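Local coordinates for protein malonate decarboxylase subunit alpha (Acinetobacter baumannii ATCC 17978, PDB 6MPR) that probably transfers malonate onto the acyl-carrier subunit of malonate decarboxylase in exchange for acetate, as related alpha subunits do, and so takes part in malonate breakdown, at residues H102-E107 / S123-Q128; G138-Y143 / G383-F388; T142-Y147 / C353-Q358; D447-I452 / A463-Y468. All coordinates share one frame; numbering follows the deposited sequence.

Contact 1: residues H102-E107 / S123-Q128; sequences HLDLFE and SLRISQ
Arg125 is the centre of the polar half of this contact. Its guanidinium meets two carboxylates of helix 100-107, and both lie at the edge, near its plane. Asp104 OD1 takes both terminal nitrogens, at 3.2 Å from Arg125 NH1 and 3.0 Å from Arg125 NH2. The second of these bonds arrives nearly along the C-O axis of the carboxylate. The carboxylate of Asp104 is turned 60° from the guanidinium plane. Glu107 OE1 is 2.9 Å from Arg125 NH2, but the hydrogen bond of this salt bridge is weak. The Glu107 carboxylate meets that edge with its plane almost perpendicular to the guanidinium, 88° apart. Arg125 NH1 also bonds to Ser100 O, one turn earlier on the partner helix. Together these partners fix the rotation of the guanidinium.

The apolar contacts belong to Leu103. Its CB sits over one guanidinium face, toward the rim, 3.4 Å from Arg125 NH1. The two side chains slide past each other in opposite directions, with Leu103 CD1 3.6 Å from Arg125 CB. The arginine chain bends at chi3 (109°), and its end reaches back across Leu103. The other branch, Leu103 CD2, touches Ile126 CG1 at 3.9 Å.

One capping bond fixes the start of helix 125-131. Ser123 OG accepts from Arg125 N at 3.2 Å.

Phe106 of helix 100-107 packs on strands 90-94 and 111-116. The two helices are successive connections of a beta-alpha-beta-alpha-beta run, 90-94, 111-116 and 136-140, in a Rossmann-like parallel sheet. The salt-bridge network joins these neighbouring crossover helices near the surface.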
loop_
_atom_site.group_PDB
_atom_site.type_symbol
_atom_site.label_atom_id
_atom_site.label_comp_id
_atom_site.label_asym_id
_atom_site.label_seq_id
_atom_site.Cartn_x
_atom_site.Cartn_y
_atom_site.Cartn_z
ATOM N N HIS A 102 -4.776 -5.608 27.055
ATOM C CA HIS A 102 -5.585 -5.314 25.873
ATOM C C HIS A 102 -6.935 -6.000 25.971
ATOM O O HIS A 102 -7.983 -5.383 25.761
ATOM C CB HIS A 102 -4.880 -5.765 24.599
ATOM C CG HIS A 102 -3.620 -5.028 24.315
ATOM N ND1 HIS A 102 -2.699 -5.469 23.392
ATOM C CD2 HIS A 102 -3.126 -3.875 24.821
ATOM C CE1 HIS A 102 -1.682 -4.628 23.351
ATOM N NE2 HIS A 102 -1.920 -3.648 24.202
ATOM N N LEU A 103 -6.925 -7.288 26.299
ATOM C CA LEU A 103 -8.175 -8.012 26.405
ATOM C C LEU A 103 -8.885 -7.711 27.718
ATOM O O LEU A 103 -10.118 -7.789 27.774
ATOM C CB LEU A 103 -7.906 -9.505 26.205
ATOM C CG LEU A 103 -7.384 -9.768 24.784
ATOM C CD1 LEU A 103 -7.087 -11.236 24.534
ATOM C CD2 LEU A 103 -8.359 -9.239 23.736
ATOM N N ASP A 104 -8.144 -7.310 28.768
ATOM C CA ASP A 104 -8.792 -6.878 30.005
ATOM C C ASP A 104 -9.752 -5.710 29.764
ATOM O O ASP A 104 -10.754 -5.572 30.479
ATOM C CB ASP A 104 -7.750 -6.474 31.054
ATOM C CG ASP A 104 -6.860 -7.639 31.513
ATOM O OD1 ASP A 104 -7.129 -8.818 31.176
ATOM O OD2 ASP A 104 -5.866 -7.358 32.219
ATOM N N LEU A 105 -9.477 -4.868 28.758
ATOM C CA LEU A 105 -10.389 -3.759 28.452
ATOM C C LEU A 105 -11.802 -4.251 28.163
ATOM O O LEU A 105 -12.787 -3.591 28.521
ATOM C CB LEU A 105 -9.878 -2.962 27.252
ATOM C CG LEU A 105 -8.545 -2.247 27.425
ATOM C CD1 LEU A 105 -8.034 -1.758 26.071
ATOM C CD2 LEU A 105 -8.689 -1.090 28.431
ATOM N N PHE A 106 -11.921 -5.393 27.487
ATOM C CA PHE A 106 -13.242 -5.909 27.148
ATOM C C PHE A 106 -13.875 -6.616 28.329
ATOM O O PHE A 106 -15.061 -6.413 28.613
ATOM C CB PHE A 106 -13.131 -6.824 25.929
ATOM C CG PHE A 106 -12.588 -6.109 24.714
ATOM C CD1 PHE A 106 -11.217 -6.001 24.501
ATOM C CD2 PHE A 106 -13.448 -5.513 23.808
ATOM C CE1 PHE A 106 -10.716 -5.319 23.392
ATOM C CE2 PHE A 106 -12.965 -4.836 22.707
ATOM C CZ PHE A 106 -11.584 -4.740 22.494
ATOM N N GLU A 107 -13.096 -7.423 29.047
ATOM C CA GLU A 107 -13.605 -8.030 30.272
ATOM C C GLU A 107 -14.127 -6.977 31.238
ATOM O O GLU A 107 -15.170 -7.169 31.871
ATOM C CB GLU A 107 -12.507 -8.858 30.926
ATOM C CG GLU A 107 -12.983 -9.728 32.060
ATOM C CD GLU A 107 -11.883 -10.631 32.562
ATOM O OE1 GLU A 107 -10.941 -10.893 31.783
ATOM O OE2 GLU A 107 -11.953 -11.069 33.730
ATOM N N SER A 123 -4.056 -18.542 21.605
ATOM C CA SER A 123 -4.897 -17.968 22.648
ATOM C C SER A 123 -6.379 -18.201 22.367
ATOM O O SER A 123 -6.852 -18.004 21.240
ATOM C CB SER A 123 -4.616 -16.476 22.784
ATOM O OG SER A 123 -5.555 -15.869 23.666
ATOM N N LEU A 124 -7.113 -18.617 23.397
ATOM C CA LEU A 124 -8.559 -18.784 23.319
ATOM C C LEU A 124 -9.315 -17.565 23.813
ATOM O O LEU A 124 -10.549 -17.571 23.793
ATOM C CB LEU A 124 -9.005 -19.997 24.135
ATOM C CG LEU A 124 -8.469 -21.351 23.684
ATOM C CD1 LEU A 124 -7.166 -21.688 24.407
ATOM C CD2 LEU A 124 -9.516 -22.430 23.899
ATOM N N ARG A 125 -8.604 -16.522 24.244
ATOM C CA ARG A 125 -9.242 -15.434 24.983
ATOM C C ARG A 125 -10.215 -14.634 24.119
ATOM O O ARG A 125 -11.309 -14.298 24.578
ATOM C CB ARG A 125 -8.176 -14.516 25.579
ATOM C CG ARG A 125 -7.915 -14.742 27.049
ATOM C CD ARG A 125 -7.246 -13.524 27.666
ATOM N NE ARG A 125 -8.141 -12.798 28.563
ATOM C CZ ARG A 125 -7.832 -11.648 29.156
ATOM N NH1 ARG A 125 -6.640 -11.092 28.963
ATOM N NH2 ARG A 125 -8.713 -11.054 29.948
ATOM N N ILE A 126 -9.834 -14.286 22.882
ATOM C CA ILE A 126 -10.733 -13.491 22.037
ATOM C C ILE A 126 -12.009 -14.274 21.740
ATOM O O ILE A 126 -13.123 -13.749 21.857
ATOM C CB ILE A 126 -10.017 -13.046 20.742
ATOM C CG1 ILE A 126 -9.021 -11.917 21.030
ATOM C CG2 ILE A 126 -11.031 -12.614 19.675
ATOM C CD1 ILE A 126 -8.096 -11.594 19.853
ATOM N N SER A 127 -11.865 -15.549 21.360
ATOM C CA SER A 127 -13.033 -16.401 21.144
ATOM C C SER A 127 -13.907 -16.469 22.387
ATOM O O SER A 127 -15.139 -16.460 22.288
ATOM C CB SER A 127 -12.606 -17.813 20.734
ATOM O OG SER A 127 -12.247 -17.845 19.363
ATOM N N GLN A 128 -13.289 -16.552 23.567
ATOM C CA GLN A 128 -14.078 -16.662 24.792
ATOM C C GLN A 128 -14.792 -15.349 25.103
ATOM O O GLN A 128 -15.937 -15.360 25.573
ATOM C CB GLN A 128 -13.188 -17.089 25.963
ATOM C CG GLN A 128 -13.940 -17.418 27.264
ATOM C CD GLN A 128 -14.927 -18.579 27.134
ATOM O OE1 GLN A 128 -16.087 -18.464 27.537
ATOM N NE2 GLN A 128 -14.467 -19.701 26.585
#

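Contact 2: residues G138-Y143 / G383-F388; sequences GAIHTY and GRLAGF
Ile140 is wedged between Leu385 and Phe388, and its two branches go to different partners. Ile140 CG2, anti to the backbone N, meets Phe388 CD2 at 3.6 Å and Gly387 CA at 3.8 Å. The longer branch ends in Ile140 CD1, which touches Leu385 CD1 at 3.9 Å. Ile140 CD1 also lies 3.8 Å from Ala386 O, a buried carbonyl with no polar partner in the model. Gly387 has no side chain, and the isoleucine comes right up to its backbone.

Phe388 crosses Ile140 at about a right angle. In the conformer described, backbone oxygen meets the edge of its ring. Ile140 O is 3.5 Å from Phe388 CE2, near the ring plane. His141 O lies 3.6 Å from Phe388 CB. No hydrogen bond joins the two segments, although their touching parts run only 18° apart.

The next shell fixes both chains. Leu385 is the centre of an inverse gamma turn. Its CG is anti to the backbone N (chi1 -169°), which brings its end back toward Ile140. Ser117 OG bonds to His141 O, and Gly389 O to Thr142 OG1. His141 is held by Phe116 O and Arg149, and its ring meets that of His403 of the second subunit with the planes nearly parallel.

Strand 136-140 is the outermost strand of the first parallel sheet within this chain. Residues 383-388 come from the half of the chain that carries the second sheet. An irregular segment thus lies along the end of an edge strand without extending the sheet, next to the dimer interface.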
loop_
_atom_site.group_PDB
_atom_site.type_symbol
_atom_site.label_atom_id
_atom_site.label_comp_id
_atom_site.label_asym_id
_atom_site.label_seq_id
_atom_site.Cartn_x
_atom_site.Cartn_y
_atom_site.Cartn_z
ATOM N N GLY A 138 -15.219 -6.302 14.662
ATOM C CA GLY A 138 -15.514 -5.680 13.384
ATOM C C GLY A 138 -15.025 -6.567 12.262
ATOM O O GLY A 138 -15.816 -7.259 11.610
ATOM N N ALA A 139 -13.711 -6.586 12.047
ATOM C CA ALA A 139 -13.114 -7.491 11.079
ATOM C C ALA A 139 -11.656 -7.686 11.444
ATOM O O ALA A 139 -11.061 -6.872 12.162
ATOM C CB ALA A 139 -13.227 -6.962 9.643
ATOM N N ILE A 140 -11.094 -8.773 10.935
ATOM C CA ILE A 140 -9.659 -9.026 10.997
ATOM C C ILE A 140 -9.035 -8.576 9.684
ATOM O O ILE A 140 -9.536 -8.911 8.608
ATOM C CB ILE A 140 -9.365 -10.512 11.252
ATOM C CG1 ILE A 140 -10.306 -11.068 12.327
ATOM C CG2 ILE A 140 -7.908 -10.678 11.646
ATOM C CD1 ILE A 140 -10.205 -12.564 12.482
ATOM N N HIS A 141 -7.942 -7.823 9.773
ATOM C CA HIS A 141 -7.326 -7.137 8.646
ATOM C C HIS A 141 -5.891 -7.606 8.456
ATOM O O HIS A 141 -5.293 -8.184 9.356
ATOM C CB HIS A 141 -7.271 -5.602 8.877
ATOM C CG HIS A 141 -8.589 -4.959 9.186
ATOM N ND1 HIS A 141 -9.310 -5.216 10.336
ATOM C CD2 HIS A 141 -9.301 -4.032 8.500
ATOM C CE1 HIS A 141 -10.414 -4.490 10.333
ATOM N NE2 HIS A 141 -10.421 -3.749 9.238
ATOM N N THR A 142 -5.313 -7.301 7.299
ATOM C CA THR A 142 -3.854 -7.253 7.233
ATOM C C THR A 142 -3.412 -5.829 7.600
ATOM O O THR A 142 -4.205 -4.898 7.557
ATOM C CB THR A 142 -3.334 -7.706 5.852
ATOM O OG1 THR A 142 -1.896 -7.843 5.869
ATOM C CG2 THR A 142 -3.751 -6.770 4.726
ATOM N N TYR A 143 -2.158 -5.679 8.038
ATOM C CA TYR A 143 -1.732 -4.428 8.679
ATOM C C TYR A 143 -2.070 -3.190 7.853
ATOM O O TYR A 143 -2.751 -2.275 8.330
ATOM C CB TYR A 143 -0.223 -4.427 8.947
ATOM C CG TYR A 143 0.253 -5.364 10.029
ATOM C CD1 TYR A 143 -0.385 -5.432 11.265
ATOM C CD2 TYR A 143 1.361 -6.178 9.806
ATOM C CE1 TYR A 143 0.066 -6.295 12.245
ATOM C CE2 TYR A 143 1.813 -7.039 10.779
ATOM C CZ TYR A 143 1.177 -7.086 11.990
ATOM O OH TYR A 143 1.630 -7.943 12.959
ATOM N N GLY A 383 -11.647 -22.627 18.370
ATOM C CA GLY A 383 -11.571 -21.878 19.606
ATOM C C GLY A 383 -10.512 -20.797 19.671
ATOM O O GLY A 383 -10.394 -20.142 20.717
ATOM N N ARG A 384 -9.726 -20.589 18.608
ATOM C CA ARG A 384 -8.594 -19.660 18.631
ATOM C C ARG A 384 -8.627 -18.719 17.422
ATOM O O ARG A 384 -8.042 -19.004 16.380
ATOM C CB ARG A 384 -7.288 -20.447 18.685
ATOM C CG ARG A 384 -7.176 -21.325 19.942
ATOM C CD ARG A 384 -6.206 -22.488 19.720
ATOM N NE ARG A 384 -5.859 -23.175 20.967
ATOM C CZ ARG A 384 -6.642 -24.050 21.594
ATOM N NH1 ARG A 384 -7.843 -24.341 21.111
ATOM N NH2 ARG A 384 -6.230 -24.623 22.727
ATOM N N LEU A 385 -9.261 -17.563 17.575
ATOM C CA LEU A 385 -9.432 -16.630 16.455
ATOM C C LEU A 385 -8.134 -15.852 16.219
ATOM O O LEU A 385 -7.965 -14.697 16.614
ATOM C CB LEU A 385 -10.620 -15.718 16.729
ATOM C CG LEU A 385 -11.128 -14.848 15.585
ATOM C CD1 LEU A 385 -11.421 -15.698 14.374
ATOM C CD2 LEU A 385 -12.380 -14.123 16.041
ATOM N N ALA A 386 -7.190 -16.511 15.556
ATOM C CA ALA A 386 -5.926 -15.866 15.233
ATOM C C ALA A 386 -6.165 -14.660 14.322
ATOM O O ALA A 386 -7.202 -14.531 13.662
ATOM C CB ALA A 386 -4.970 -16.862 14.559
ATOM N N GLY A 387 -5.202 -13.748 14.323
ATOM C CA GLY A 387 -5.168 -12.671 13.363
ATOM C C GLY A 387 -4.138 -12.981 12.303
ATOM O O GLY A 387 -3.326 -13.893 12.435
ATOM N N PHE A 388 -4.173 -12.213 11.226
ATOM C CA PHE A 388 -3.462 -12.298 9.945
ATOM C C PHE A 388 -2.076 -11.642 9.974
ATOM O O PHE A 388 -1.152 -12.033 9.248
ATOM C CB PHE A 388 -4.284 -11.568 8.864
ATOM C CG PHE A 388 -5.614 -12.204 8.513
ATOM C CD1 PHE A 388 -5.717 -13.560 8.270
ATOM C CD2 PHE A 388 -6.751 -11.417 8.358
ATOM C CE1 PHE A 388 -6.945 -14.142 7.922
ATOM C CE2 PHE A 388 -7.977 -11.987 8.020
ATOM C CZ PHE A 388 -8.073 -13.352 7.782
#

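Contact 3: residues T142-Y147 / C353-Q358; sequences TYIELY and CQLAGQ
Ile144 turns its CG1 between its own backbone N and carbonyl carbon (chi1 62°). This leaves Ile144 CG2 to face helix 350-359, and it comes within 3.4 Å of Gln354 CB. The Gln354 chain bends at chi2 (-76°), which carries its amide round beside the start of the other helix. There Gln354 OE1 accepts from a water at 2.8 Å. The same water donates to Thr142 OG1 at 2.9 Å and accepts from Ile144 N at 3.0 Å. It therefore ties the first turn of helix 143-149 to Gln354, although no direct hydrogen bond crosses the contact. Asn393 ND2 is a further partner of Gln354 OE1. The amide nitrogen, Gln354 NE2, lies 4.2 Å from Tyr143 CD2, at the edge of the tyrosine ring.

The helix segments cross at -122°, with their axes 10.5 Å apart. Helix 143-149 follows the edge strand of the first parallel sheet. Helix 350-359 precedes strand 363-366 of the second sheet and packs on strand 297-299. The contact thus joins the two alpha/beta halves of the chain, deep in the structure.

At its far end, Ile144 CD1 touches Leu355 CD1 at 4.3 Å. It also comes near the amide of Gln358, whose OE1 bonds to NE2 of Gln358 of the second subunit. Thr142 is the N-cap of helix 143-149, but its side chain makes no capping bond. Glu145 OE2 instead accepts from Thr142 N at 3.0 Å, which is only one half of a capping box. Glu145 OE1 bonds to His403 ND1 and Arg402 N of the second subunit.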
loop_
_atom_site.group_PDB
_atom_site.type_symbol
_atom_site.label_atom_id
_atom_site.label_comp_id
_atom_site.label_asym_id
_atom_site.label_seq_id
_atom_site.Cartn_x
_atom_site.Cartn_y
_atom_site.Cartn_z
ATOM N N THR A 142 -5.313 -7.301 7.299
ATOM C CA THR A 142 -3.854 -7.253 7.233
ATOM C C THR A 142 -3.412 -5.829 7.600
ATOM O O THR A 142 -4.205 -4.898 7.557
ATOM C CB THR A 142 -3.334 -7.706 5.852
ATOM O OG1 THR A 142 -1.896 -7.843 5.869
ATOM C CG2 THR A 142 -3.751 -6.770 4.726
ATOM N N TYR A 143 -2.158 -5.679 8.038
ATOM C CA TYR A 143 -1.732 -4.428 8.679
ATOM C C TYR A 143 -2.070 -3.190 7.853
ATOM O O TYR A 143 -2.751 -2.275 8.330
ATOM C CB TYR A 143 -0.223 -4.427 8.947
ATOM C CG TYR A 143 0.253 -5.364 10.029
ATOM C CD1 TYR A 143 -0.385 -5.432 11.265
ATOM C CD2 TYR A 143 1.361 -6.178 9.806
ATOM C CE1 TYR A 143 0.066 -6.295 12.245
ATOM C CE2 TYR A 143 1.813 -7.039 10.779
ATOM C CZ TYR A 143 1.177 -7.086 11.990
ATOM O OH TYR A 143 1.630 -7.943 12.959
ATOM N N ILE A 144 -1.557 -3.111 6.623
ATOM C CA ILE A 144 -1.737 -1.855 5.903
ATOM C C ILE A 144 -3.167 -1.671 5.425
ATOM O O ILE A 144 -3.565 -0.541 5.139
ATOM C CB ILE A 144 -0.763 -1.696 4.721
ATOM C CG1 ILE A 144 -0.976 -2.790 3.676
ATOM C CG2 ILE A 144 0.677 -1.642 5.241
ATOM C CD1 ILE A 144 -0.150 -2.572 2.427
ATOM N N GLU A 145 -3.958 -2.749 5.344
ATOM C CA GLU A 145 -5.403 -2.597 5.162
ATOM C C GLU A 145 -6.031 -1.871 6.347
ATOM O O GLU A 145 -6.856 -0.961 6.174
ATOM C CB GLU A 145 -6.038 -3.981 4.960
ATOM C CG GLU A 145 -7.553 -4.017 4.831
ATOM C CD GLU A 145 -8.082 -5.454 4.886
ATOM O OE1 GLU A 145 -9.270 -5.671 4.562
ATOM O OE2 GLU A 145 -7.313 -6.360 5.294
ATOM N N LEU A 146 -5.646 -2.253 7.566
ATOM C CA LEU A 146 -6.181 -1.573 8.739
ATOM C C LEU A 146 -5.738 -0.110 8.758
ATOM O O LEU A 146 -6.553 0.780 9.030
ATOM C CB LEU A 146 -5.754 -2.310 10.021
ATOM C CG LEU A 146 -6.301 -1.770 11.349
ATOM C CD1 LEU A 146 -7.807 -1.903 11.400
ATOM C CD2 LEU A 146 -5.687 -2.494 12.540
ATOM N N TYR A 147 -4.458 0.170 8.454
ATOM C CA TYR A 147 -4.033 1.575 8.419
ATOM C C TYR A 147 -4.869 2.374 7.429
ATOM O O TYR A 147 -5.161 3.557 7.655
ATOM C CB TYR A 147 -2.561 1.735 8.013
ATOM C CG TYR A 147 -1.532 0.906 8.740
ATOM C CD1 TYR A 147 -1.748 0.449 10.028
ATOM C CD2 TYR A 147 -0.310 0.592 8.114
ATOM C CE1 TYR A 147 -0.805 -0.329 10.672
ATOM C CE2 TYR A 147 0.636 -0.186 8.747
ATOM C CZ TYR A 147 0.385 -0.642 10.026
ATOM O OH TYR A 147 1.315 -1.405 10.683
ATOM N N CYS A 353 7.296 -0.609 4.394
ATOM C CA CYS A 353 7.886 -1.913 4.152
ATOM C C CYS A 353 6.833 -2.912 3.683
ATOM O O CYS A 353 7.084 -3.696 2.768
ATOM C CB CYS A 353 8.568 -2.396 5.430
ATOM S SG CYS A 353 9.781 -3.671 5.181
ATOM N N GLN A 354 5.650 -2.905 4.309
ATOM C CA GLN A 354 4.563 -3.770 3.839
ATOM C C GLN A 354 4.137 -3.409 2.421
ATOM O O GLN A 354 3.867 -4.296 1.604
ATOM C CB GLN A 354 3.371 -3.672 4.784
ATOM C CG GLN A 354 3.511 -4.474 6.065
ATOM C CD GLN A 354 3.310 -5.953 5.842
ATOM O OE1 GLN A 354 2.503 -6.356 5.003
ATOM N NE2 GLN A 354 4.041 -6.774 6.586
ATOM N N LEU A 355 4.069 -2.106 2.108
ATOM C CA LEU A 355 3.753 -1.700 0.738
ATOM C C LEU A 355 4.774 -2.257 -0.253
ATOM O O LEU A 355 4.407 -2.791 -1.310
ATOM C CB LEU A 355 3.698 -0.177 0.641
ATOM C CG LEU A 355 2.987 0.357 -0.602
ATOM C CD1 LEU A 355 1.549 -0.181 -0.683
ATOM C CD2 LEU A 355 3.008 1.879 -0.590
ATOM N N ALA A 356 6.066 -2.127 0.060
ATOM C CA ALA A 356 7.083 -2.711 -0.812
ATOM C C ALA A 356 6.942 -4.221 -0.880
ATOM O O ALA A 356 7.151 -4.823 -1.940
ATOM C CB ALA A 356 8.486 -2.332 -0.338
ATOM N N GLY A 357 6.593 -4.852 0.241
ATOM C CA GLY A 357 6.393 -6.291 0.226
ATOM C C GLY A 357 5.295 -6.718 -0.727
ATOM O O GLY A 357 5.332 -7.824 -1.271
ATOM N N GLN A 358 4.291 -5.866 -0.922
ATOM C CA GLN A 358 3.241 -6.167 -1.892
ATOM C C GLN A 358 3.691 -5.869 -3.324
ATOM O O GLN A 358 3.583 -6.719 -4.213
ATOM C CB GLN A 358 1.978 -5.355 -1.583
ATOM C CG GLN A 358 0.980 -5.486 -2.744
ATOM C CD GLN A 358 -0.230 -4.579 -2.640
ATOM O OE1 GLN A 358 -1.009 -4.493 -3.585
ATOM N NE2 GLN A 358 -0.402 -3.917 -1.502
HETATM O O HOH W 1 -0.076 -5.540 5.763
#

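Contact 4: residues D447-I452 / A463-Y468; sequences DRLDAI and APIMIY
Pro464 meets Ala451 through its CD atom, with Pro464 CD 3.4 Å from Ala451 O and 3.9 Å from Ala451 CB. Further along, the flat group is the Tyr468 ring, which carries Ile465 CG2 over the centre of one face, in the conformer described for Ile465. Arg425 of the second subunit makes a cation-pi contact with that ring.

The two segments belong to a beta-alpha-beta crossover. Strand 429-433 leads through helix 450-458 to the neighbouring parallel strand 474-477. Residues 463-468 return past the start of this helix. The packing across is apolar, with no hydrogen bond between the segments.

Ala463 CB fits against the backbone of the helix, 3.9 Å from Ile452 CA. It also touches Ile452 CG1. Leu449 and Ile465 cross at about a right angle and meet through their CD1 methyls. That approach is unusually short and involves a residue with two conformers, so its exact distance is doubtful.

Arg402 of the second subunit binds Ile465 O and Met466 O. Beyond, Met466 and Ile467 form a classic beta bulge opposite Ser377. Pro464 O accepts from Ser378 OG and lies 3.5 Å from Ala451 CB.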
loop_
_atom_site.group_PDB
_atom_site.type_symbol
_atom_site.label_atom_id
_atom_site.label_comp_id
_atom_site.label_asym_id
_atom_site.label_seq_id
_atom_site.Cartn_x
_atom_site.Cartn_y
_atom_site.Cartn_z
ATOM N N ASP A 447 -8.688 -32.006 5.046
ATOM C CA ASP A 447 -9.812 -31.916 4.118
ATOM C C ASP A 447 -10.619 -30.639 4.327
ATOM O O ASP A 447 -11.156 -30.080 3.362
ATOM C CB ASP A 447 -10.721 -33.136 4.272
ATOM C CG ASP A 447 -10.076 -34.421 3.783
ATOM O OD1 ASP A 447 -9.255 -34.362 2.842
ATOM O OD2 ASP A 447 -10.400 -35.494 4.337
ATOM N N ARG A 448 -10.719 -30.165 5.565
ATOM C CA ARG A 448 -11.538 -29.003 5.888
ATOM C C ARG A 448 -10.797 -28.124 6.885
ATOM O O ARG A 448 -10.403 -28.595 7.956
ATOM C CB ARG A 448 -12.887 -29.444 6.476
ATOM C CG ARG A 448 -13.798 -28.332 6.964
ATOM C CD ARG A 448 -14.951 -28.918 7.775
ATOM N NE ARG A 448 -15.893 -27.899 8.249
ATOM C CZ ARG A 448 -16.916 -27.453 7.529
ATOM N NH1 ARG A 448 -17.124 -27.937 6.306
ATOM N NH2 ARG A 448 -17.729 -26.524 8.023
ATOM N N LEU A 449 -10.611 -26.853 6.531
ATOM C CA LEU A 449 -9.985 -25.909 7.448
ATOM C C LEU A 449 -10.845 -25.698 8.690
ATOM O O LEU A 449 -12.066 -25.525 8.596
ATOM C CB LEU A 449 -9.755 -24.568 6.755
ATOM C CG LEU A 449 -8.748 -24.467 5.615
ATOM C CD1 LEU A 449 -8.685 -23.037 5.118
ATOM C CD2 LEU A 449 -7.353 -24.942 6.040
ATOM N N ASP A 450 -10.199 -25.707 9.865
ATOM C CA ASP A 450 -10.880 -25.304 11.100
ATOM C C ASP A 450 -11.542 -23.947 10.946
ATOM O O ASP A 450 -12.530 -23.653 11.631
ATOM C CB ASP A 450 -9.894 -25.185 12.275
ATOM C CG ASP A 450 -9.502 -26.514 12.891
ATOM O OD1 ASP A 450 -9.590 -27.574 12.235
ATOM O OD2 ASP A 450 -9.079 -26.472 14.066
ATOM N N ALA A 451 -10.958 -23.083 10.103
ATOM C CA ALA A 451 -11.394 -21.696 9.995
ATOM C C ALA A 451 -12.865 -21.585 9.631
ATOM O O ALA A 451 -13.531 -20.633 10.044
ATOM C CB ALA A 451 -10.545 -20.964 8.956
ATOM N N ILE A 452 -13.389 -22.539 8.856
ATOM C CA ILE A 452 -14.787 -22.462 8.436
ATOM C C ILE A 452 -15.709 -22.521 9.640
ATOM O O ILE A 452 -16.612 -21.692 9.789
ATOM C CB ILE A 452 -15.124 -23.576 7.433
ATOM C CG1 ILE A 452 -14.222 -23.488 6.197
ATOM C CG2 ILE A 452 -16.592 -23.477 7.073
ATOM C CD1 ILE A 452 -14.242 -24.757 5.380
ATOM N N ALA A 463 -14.697 -17.523 6.144
ATOM C CA ALA A 463 -13.680 -18.270 6.870
ATOM C C ALA A 463 -12.423 -17.410 6.952
ATOM O O ALA A 463 -12.004 -16.853 5.937
ATOM C CB ALA A 463 -13.367 -19.587 6.163
ATOM N N PRO A 464 -11.824 -17.230 8.134
ATOM C CA PRO A 464 -10.585 -16.432 8.188
ATOM C C PRO A 464 -9.419 -17.168 7.536
ATOM O O PRO A 464 -8.818 -18.078 8.120
ATOM C CB PRO A 464 -10.367 -16.193 9.689
ATOM C CG PRO A 464 -11.174 -17.206 10.377
ATOM C CD PRO A 464 -12.341 -17.543 9.476
ATOM N N ILE A 465 -9.126 -16.775 6.300
ATOM C CA ILE A 465 -8.125 -17.409 5.444
ATOM C C ILE A 465 -6.921 -16.484 5.362
ATOM O O ILE A 465 -7.057 -15.327 4.952
ATOM C CB ILE A 465 -8.680 -17.674 4.034
ATOM C CG1 ILE A 465 -9.910 -18.572 4.086
ATOM C CG2 ILE A 465 -7.596 -18.235 3.127
ATOM C CD1 ILE A 465 -9.723 -19.782 4.928
ATOM N N MET A 466 -5.744 -16.994 5.724
ATOM C CA MET A 466 -4.530 -16.196 5.637
ATOM C C MET A 466 -4.107 -16.004 4.183
ATOM O O MET A 466 -3.882 -14.874 3.733
ATOM C CB MET A 466 -3.426 -16.875 6.451
ATOM C CG MET A 466 -2.179 -16.063 6.579
ATOM S SD MET A 466 -1.010 -16.828 7.738
ATOM C CE MET A 466 -0.607 -18.318 6.828
ATOM N N ILE A 467 -4.040 -17.092 3.414
ATOM C CA ILE A 467 -3.600 -17.049 2.024
ATOM C C ILE A 467 -4.524 -17.951 1.225
ATOM O O ILE A 467 -4.655 -19.141 1.544
ATOM C CB ILE A 467 -2.143 -17.508 1.869
ATOM C CG1 ILE A 467 -1.182 -16.496 2.509
ATOM C CG2 ILE A 467 -1.759 -17.624 0.402
ATOM C CD1 ILE A 467 0.239 -16.996 2.529
ATOM N N TYR A 468 -5.166 -17.395 0.196
ATOM C CA TYR A 468 -6.069 -18.175 -0.637
ATOM C C TYR A 468 -5.296 -19.067 -1.595
ATOM O O TYR A 468 -4.219 -18.717 -2.086
ATOM C CB TYR A 468 -7.037 -17.275 -1.416
ATOM C CG TYR A 468 -8.165 -16.785 -0.521
ATOM C CD1 TYR A 468 -8.013 -15.645 0.255
ATOM C CD2 TYR A 468 -9.358 -17.487 -0.433
ATOM C CE1 TYR A 468 -9.021 -15.203 1.093
ATOM C CE2 TYR A 468 -10.383 -17.043 0.393
ATOM C CZ TYR A 468 -10.201 -15.897 1.157
ATOM O OH TYR A 468 -11.181 -15.429 1.996
#

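Overall arrangement
Contact 2 links the set. Its centre lies 13 Å from that of contact 1, 15 Å from that of contact 3 and 12 Å from that of contact 4, and it touches all three. The centres of contacts 1 and 3 are 25 Å apart, and the two do not touch. Along the chain, contact 1 closes first, in the helices before strand 136-140. Contacts 2 and 3 then start from the same place, the end of that strand and helix 143-149, and share Thr142 and Tyr143. Both reach into the half with the second sheet, where contact 4 follows last. Contacts 2, 3 and 4 also touch the second subunit, so the junction between the two sheets lies close to the dimer interface.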